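Local atomic coordinates of amidohydrolase (Pseudomonas aeruginosa, PDB entry 2I5G), a protein that probably acts as a metal-dependent dipeptidase of the peptidase M19 (membrane dipeptidase) family, hydrolysing dipeptides. Residues D222-Y234 against F290-M302. The protein carries 2 engineered substitutions. Residues are numbered along the deposited sequence; the frame is centred on the assembly and turned at random.
Engineered in segment 290-302: Lys299 (natural residue Glu).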
loop_
_atom_site.group_PDB
_atom_site.type_symbol
_atom_site.label_atom_id
_atom_site.label_comp_id
_atom_site.label_asym_id
_atom_site.label_seq_id
_atom_site.Cartn_x
_atom_site.Cartn_y
_atom_site.Cartn_z
ATOM N N ASP A 222 28.848 -11.905 19.164
ATOM C CA ASP A 222 30.234 -12.193 19.514
ATOM C C ASP A 222 31.180 -11.458 18.567
ATOM O O ASP A 222 32.397 -11.661 18.597
ATOM C CB ASP A 222 30.496 -13.694 19.432
ATOM C CG ASP A 222 29.897 -14.450 20.590
ATOM O OD1 ASP A 222 29.929 -15.697 20.565
ATOM O OD2 ASP A 222 29.401 -13.799 21.531
ATOM N N SER A 223 30.608 -10.604 17.726
ATOM C CA SER A 223 31.388 -9.848 16.765
ATOM C C SER A 223 32.192 -8.741 17.449
ATOM O O SER A 223 31.838 -8.274 18.535
ATOM C CB SER A 223 30.460 -9.247 15.709
ATOM O OG SER A 223 29.718 -10.260 15.051
ATOM N N THR A 224 33.281 -8.338 16.806
ATOM C CA THR A 224 34.134 -7.283 17.327
ATOM C C THR A 224 34.307 -6.211 16.259
ATOM O O THR A 224 33.913 -6.392 15.105
ATOM C CB THR A 224 35.523 -7.817 17.712
ATOM O OG1 THR A 224 36.249 -8.171 16.529
ATOM C CG2 THR A 224 35.386 -9.045 18.595
ATOM N N ILE A 225 34.905 -5.096 16.654
ATOM C CA ILE A 225 35.127 -3.983 15.750
ATOM C C ILE A 225 35.796 -4.493 14.469
ATOM O O ILE A 225 35.505 -4.017 13.374
ATOM C CB ILE A 225 35.970 -2.881 16.486
ATOM C CG1 ILE A 225 35.485 -1.486 16.084
ATOM C CG2 ILE A 225 37.452 -3.061 16.223
ATOM C CD1 ILE A 225 35.705 -1.137 14.655
ATOM N N ASP A 226 36.663 -5.493 14.611
ATOM C CA ASP A 226 37.379 -6.091 13.477
ATOM C C ASP A 226 36.479 -6.873 12.531
ATOM O O ASP A 226 36.701 -6.879 11.324
ATOM C CB ASP A 226 38.481 -7.022 13.978
ATOM C CG ASP A 226 39.678 -6.271 14.513
ATOM O OD1 ASP A 226 40.431 -5.707 13.694
ATOM O OD2 ASP A 226 39.859 -6.240 15.750
ATOM N N ASP A 227 35.474 -7.547 13.078
ATOM C CA ASP A 227 34.550 -8.319 12.257
ATOM C C ASP A 227 33.763 -7.374 11.362
ATOM O O ASP A 227 33.264 -7.764 10.309
ATOM C CB ASP A 227 33.594 -9.117 13.144
ATOM C CG ASP A 227 34.290 -10.251 13.871
ATOM O OD1 ASP A 227 34.776 -11.183 13.195
ATOM O OD2 ASP A 227 34.354 -10.209 15.117
ATOM N N TYR A 228 33.660 -6.125 11.795
ATOM C CA TYR A 228 32.948 -5.102 11.042
ATOM C C TYR A 228 33.839 -4.663 9.878
ATOM O O TYR A 228 33.391 -4.594 8.734
ATOM C CB TYR A 228 32.624 -3.931 11.974
ATOM C CG TYR A 228 31.823 -2.803 11.368
ATOM C CD1 TYR A 228 30.841 -3.049 10.405
ATOM C CD2 TYR A 228 31.994 -1.492 11.817
ATOM C CE1 TYR A 228 30.044 -2.016 9.910
ATOM C CE2 TYR A 228 31.203 -0.455 11.333
ATOM C CZ TYR A 228 30.226 -0.724 10.382
ATOM O OH TYR A 228 29.413 0.295 9.937
ATOM N N ALA A 229 35.103 -4.381 10.170
ATOM C CA ALA A 229 36.039 -3.985 9.124
ATOM C C ALA A 229 36.093 -5.107 8.091
ATOM O O ALA A 229 36.186 -4.855 6.894
ATOM C CB ALA A 229 37.420 -3.759 9.713
ATOM N N GLU A 230 36.034 -6.348 8.562
ATOM C CA GLU A 230 36.067 -7.506 7.677
ATOM C C GLU A 230 34.938 -7.422 6.656
ATOM O O GLU A 230 35.147 -7.616 5.456
ATOM C CB GLU A 230 35.923 -8.793 8.492
ATOM C CG GLU A 230 35.723 -10.050 7.657
ATOM C CD GLU A 230 35.583 -11.309 8.504
ATOM O OE1 GLU A 230 35.273 -12.382 7.935
ATOM O OE2 GLU A 230 35.784 -11.232 9.736
ATOM N N ALA A 231 33.736 -7.130 7.140
ATOM C CA ALA A 231 32.585 -7.026 6.258
ATOM C C ALA A 231 32.730 -5.817 5.339
ATOM O O ALA A 231 32.347 -5.868 4.174
ATOM C CB ALA A 231 31.297 -6.928 7.080
ATOM N N ILE A 232 33.293 -4.734 5.861
ATOM C CA ILE A 232 33.481 -3.527 5.068
ATOM C C ILE A 232 34.493 -3.756 3.956
ATOM O O ILE A 232 34.409 -3.140 2.889
ATOM C CB ILE A 232 33.932 -2.341 5.956
ATOM C CG1 ILE A 232 32.766 -1.910 6.850
ATOM C CG2 ILE A 232 34.399 -1.169 5.094
ATOM C CD1 ILE A 232 33.086 -0.792 7.766
ATOM N N GLU A 233 35.443 -4.650 4.196
ATOM C CA GLU A 233 36.453 -4.949 3.193
ATOM C C GLU A 233 35.889 -5.930 2.162
ATOM O O GLU A 233 36.227 -5.856 0.980
ATOM C CB GLU A 233 37.701 -5.507 3.878
ATOM C CG GLU A 233 38.270 -4.531 4.906
ATOM C CD GLU A 233 39.338 -5.136 5.815
ATOM O OE1 GLU A 233 39.138 -6.261 6.321
ATOM O OE2 GLU A 233 40.373 -4.468 6.040
ATOM N N TYR A 234 35.017 -6.830 2.612
ATOM C CA TYR A 234 34.393 -7.807 1.727
ATOM C C TYR A 234 33.572 -7.047 0.697
ATOM O O TYR A 234 33.637 -7.333 -0.496
ATOM C CB TYR A 234 33.467 -8.736 2.524
ATOM C CG TYR A 234 32.734 -9.781 1.702
ATOM C CD1 TYR A 234 33.297 -11.028 1.449
ATOM C CD2 TYR A 234 31.469 -9.520 1.180
ATOM C CE1 TYR A 234 32.616 -11.998 0.691
ATOM C CE2 TYR A 234 30.781 -10.477 0.424
ATOM C CZ TYR A 234 31.359 -11.715 0.184
ATOM O OH TYR A 234 30.666 -12.664 -0.550
ATOM N N PHE A 290 33.029 6.100 17.491
ATOM C CA PHE A 290 33.241 6.122 16.043
ATOM C C PHE A 290 34.724 6.102 15.645
ATOM O O PHE A 290 35.130 5.331 14.773
ATOM C CB PHE A 290 32.560 7.351 15.434
ATOM C CG PHE A 290 31.548 7.024 14.373
ATOM C CD1 PHE A 290 31.952 6.575 13.120
ATOM C CD2 PHE A 290 30.184 7.143 14.634
ATOM C CE1 PHE A 290 31.013 6.247 12.143
ATOM C CE2 PHE A 290 29.239 6.817 13.667
ATOM C CZ PHE A 290 29.654 6.369 12.418
ATOM N N PRO A 291 35.554 6.939 16.286
ATOM C CA PRO A 291 36.985 6.974 15.954
ATOM C C PRO A 291 37.763 5.654 15.991
ATOM O O PRO A 291 38.857 5.572 15.440
ATOM C CB PRO A 291 37.549 8.022 16.923
ATOM C CG PRO A 291 36.543 8.079 18.026
ATOM C CD PRO A 291 35.232 7.948 17.310
ATOM N N ASN A 292 37.214 4.622 16.621
ATOM C CA ASN A 292 37.907 3.336 16.673
ATOM C C ASN A 292 37.823 2.630 15.327
ATOM O O ASN A 292 38.572 1.688 15.056
ATOM C CB ASN A 292 37.289 2.432 17.733
ATOM C CG ASN A 292 37.375 3.018 19.112
ATOM O OD1 ASN A 292 36.859 2.447 20.070
ATOM N ND2 ASN A 292 38.025 4.164 19.229
ATOM N N LEU A 293 36.899 3.087 14.489
ATOM C CA LEU A 293 36.700 2.504 13.174
ATOM C C LEU A 293 37.736 3.048 12.195
ATOM O O LEU A 293 38.147 2.365 11.255
ATOM C CB LEU A 293 35.279 2.804 12.696
ATOM C CG LEU A 293 34.788 2.099 11.431
ATOM C CD1 LEU A 293 35.161 0.623 11.461
ATOM C CD2 LEU A 293 33.285 2.274 11.330
ATOM N N THR A 294 38.160 4.285 12.419
ATOM C CA THR A 294 39.169 4.902 11.570
ATOM C C THR A 294 40.496 4.244 11.913
ATOM O O THR A 294 41.249 3.834 11.032
ATOM C CB THR A 294 39.259 6.421 11.828
ATOM O OG1 THR A 294 38.054 7.049 11.371
ATOM C CG2 THR A 294 40.448 7.029 11.095
ATOM N N GLU A 295 40.769 4.139 13.207
ATOM C CA GLU A 295 41.997 3.524 13.684
ATOM C C GLU A 295 42.085 2.064 13.242
ATOM O O GLU A 295 43.139 1.609 12.797
ATOM C CB GLU A 295 42.064 3.617 15.212
ATOM C CG GLU A 295 43.146 2.755 15.852
ATOM C CD GLU A 295 43.259 2.965 17.356
ATOM O OE1 GLU A 295 42.210 3.117 18.022
ATOM O OE2 GLU A 295 44.399 2.964 17.875
ATOM N N THR A 296 40.979 1.334 13.356
ATOM C CA THR A 296 40.960 -0.073 12.968
ATOM C C THR A 296 41.236 -0.256 11.482
ATOM O O THR A 296 42.262 -0.816 11.103
ATOM C CB THR A 296 39.614 -0.745 13.338
ATOM O OG1 THR A 296 39.504 -0.838 14.765
ATOM C CG2 THR A 296 39.532 -2.146 12.746
ATOM N N LEU A 297 40.326 0.211 10.638
ATOM C CA LEU A 297 40.517 0.096 9.197
ATOM C C LEU A 297 41.943 0.508 8.831
ATOM O O LEU A 297 42.595 -0.100 7.972
ATOM C CB LEU A 297 39.517 0.993 8.465
ATOM C CG LEU A 297 38.074 0.488 8.414
ATOM C CD1 LEU A 297 37.150 1.634 8.046
ATOM C CD2 LEU A 297 37.960 -0.633 7.404
ATOM N N LEU A 298 42.422 1.540 9.514
ATOM C CA LEU A 298 43.755 2.078 9.289
ATOM C C LEU A 298 44.850 1.070 9.641
ATOM O O LEU A 298 45.727 0.778 8.826
ATOM C CB LEU A 298 43.913 3.351 10.117
ATOM C CG LEU A 298 44.981 4.368 9.735
ATOM C CD1 LEU A 298 44.851 4.749 8.270
ATOM C CD2 LEU A 298 44.810 5.595 10.622
ATOM N N LYS A 299 44.789 0.531 10.854
ATOM C CA LYS A 299 45.788 -0.432 11.299
ATOM C C LYS A 299 45.529 -1.787 10.656
ATOM O O LYS A 299 46.131 -2.792 11.026
ATOM C CB LYS A 299 45.766 -0.554 12.828
ATOM C CG LYS A 299 44.504 -1.179 13.410
ATOM C CD LYS A 299 44.689 -2.669 13.694
ATOM C CE LYS A 299 43.417 -3.303 14.261
ATOM N NZ LYS A 299 42.974 -2.718 15.562
ATOM N N ARG A 300 44.646 -1.801 9.667
ATOM C CA ARG A 300 44.296 -3.034 8.994
ATOM C C ARG A 300 44.845 -3.131 7.573
ATOM O O ARG A 300 44.577 -4.101 6.868
ATOM C CB ARG A 300 42.778 -3.183 8.992
ATOM C CG ARG A 300 42.319 -4.577 9.310
ATOM C CD ARG A 300 41.024 -4.554 10.084
ATOM N NE ARG A 300 40.641 -5.899 10.496
ATOM C CZ ARG A 300 40.280 -6.856 9.651
ATOM N NH1 ARG A 300 40.246 -6.609 8.352
ATOM N NH2 ARG A 300 39.973 -8.061 10.106
ATOM N N GLY A 301 45.612 -2.128 7.156
ATOM C CA GLY A 301 46.192 -2.143 5.822
ATOM C C GLY A 301 45.649 -1.106 4.848
ATOM O O GLY A 301 46.332 -0.704 3.900
HETATM N N MSE A 302 44.418 -0.668 5.074
HETATM C CA MSE A 302 43.793 0.320 4.207
HETATM C C MSE A 302 44.545 1.645 4.311
HETATM O O MSE A 302 44.750 2.166 5.403
HETATM C CB MSE A 302 42.328 0.501 4.621
HETATM C CG MSE A 302 41.451 1.220 3.607
HETATM SE SE MSE A 302 39.575 1.292 4.150
HETATM C CE MSE A 302 39.124 -0.573 3.872
HETATM O O HOH W 1 43.107 -3.500 4.782
#
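Leu293 and Ile225 meet in the apolar part of the crossing between helices 225-234 and 291-299, whose axes approach to 9.8 Å at an angle of -64°. Leu293 CD1 touches Ile225 CD1 at 3.7 Å, while Leu293 CD2 comes obliquely to Tyr228 CE2. With its CG anti to the backbone N (chi1 -177°), the Tyr228 ring swings in toward Leu293; Ile232 CD1 sits over the centre of one ring face, and the phenol OH bonds Val210 O. Ala229 CB rests on Leu297 CD2, 3.9 Å away, and Ile232 CG2 adds a looser contact with the same methyl. Thr296 and Ile225 meet tip to tip, the threonine hydroxyl being bonded to Asn292 O of its own helix at 2.7 Å.

In the TIM-barrel fold of this family, such helices form the outer layer: Ile232 and Leu293 both reach Ile246 of strand 244-246 beneath them, and helix 304-323 flanks both segments.

Charged groups add a salt-bridge network of Asp226, Glu233 and Arg300. Arg300 lays its guanidinium across the other helix, one face toward Asp226 O. Its NE donates in plane to the anti lone pair of Asp226 OD1 (3.2 Å, 156°), a salt bridge; Glu233 extends the network at the guanidinium edge, though its modelled closeness to NH1 is doubtful. Water 1 donates to both Glu233 OE2 and Arg300 O, the latter at 2.6 Å.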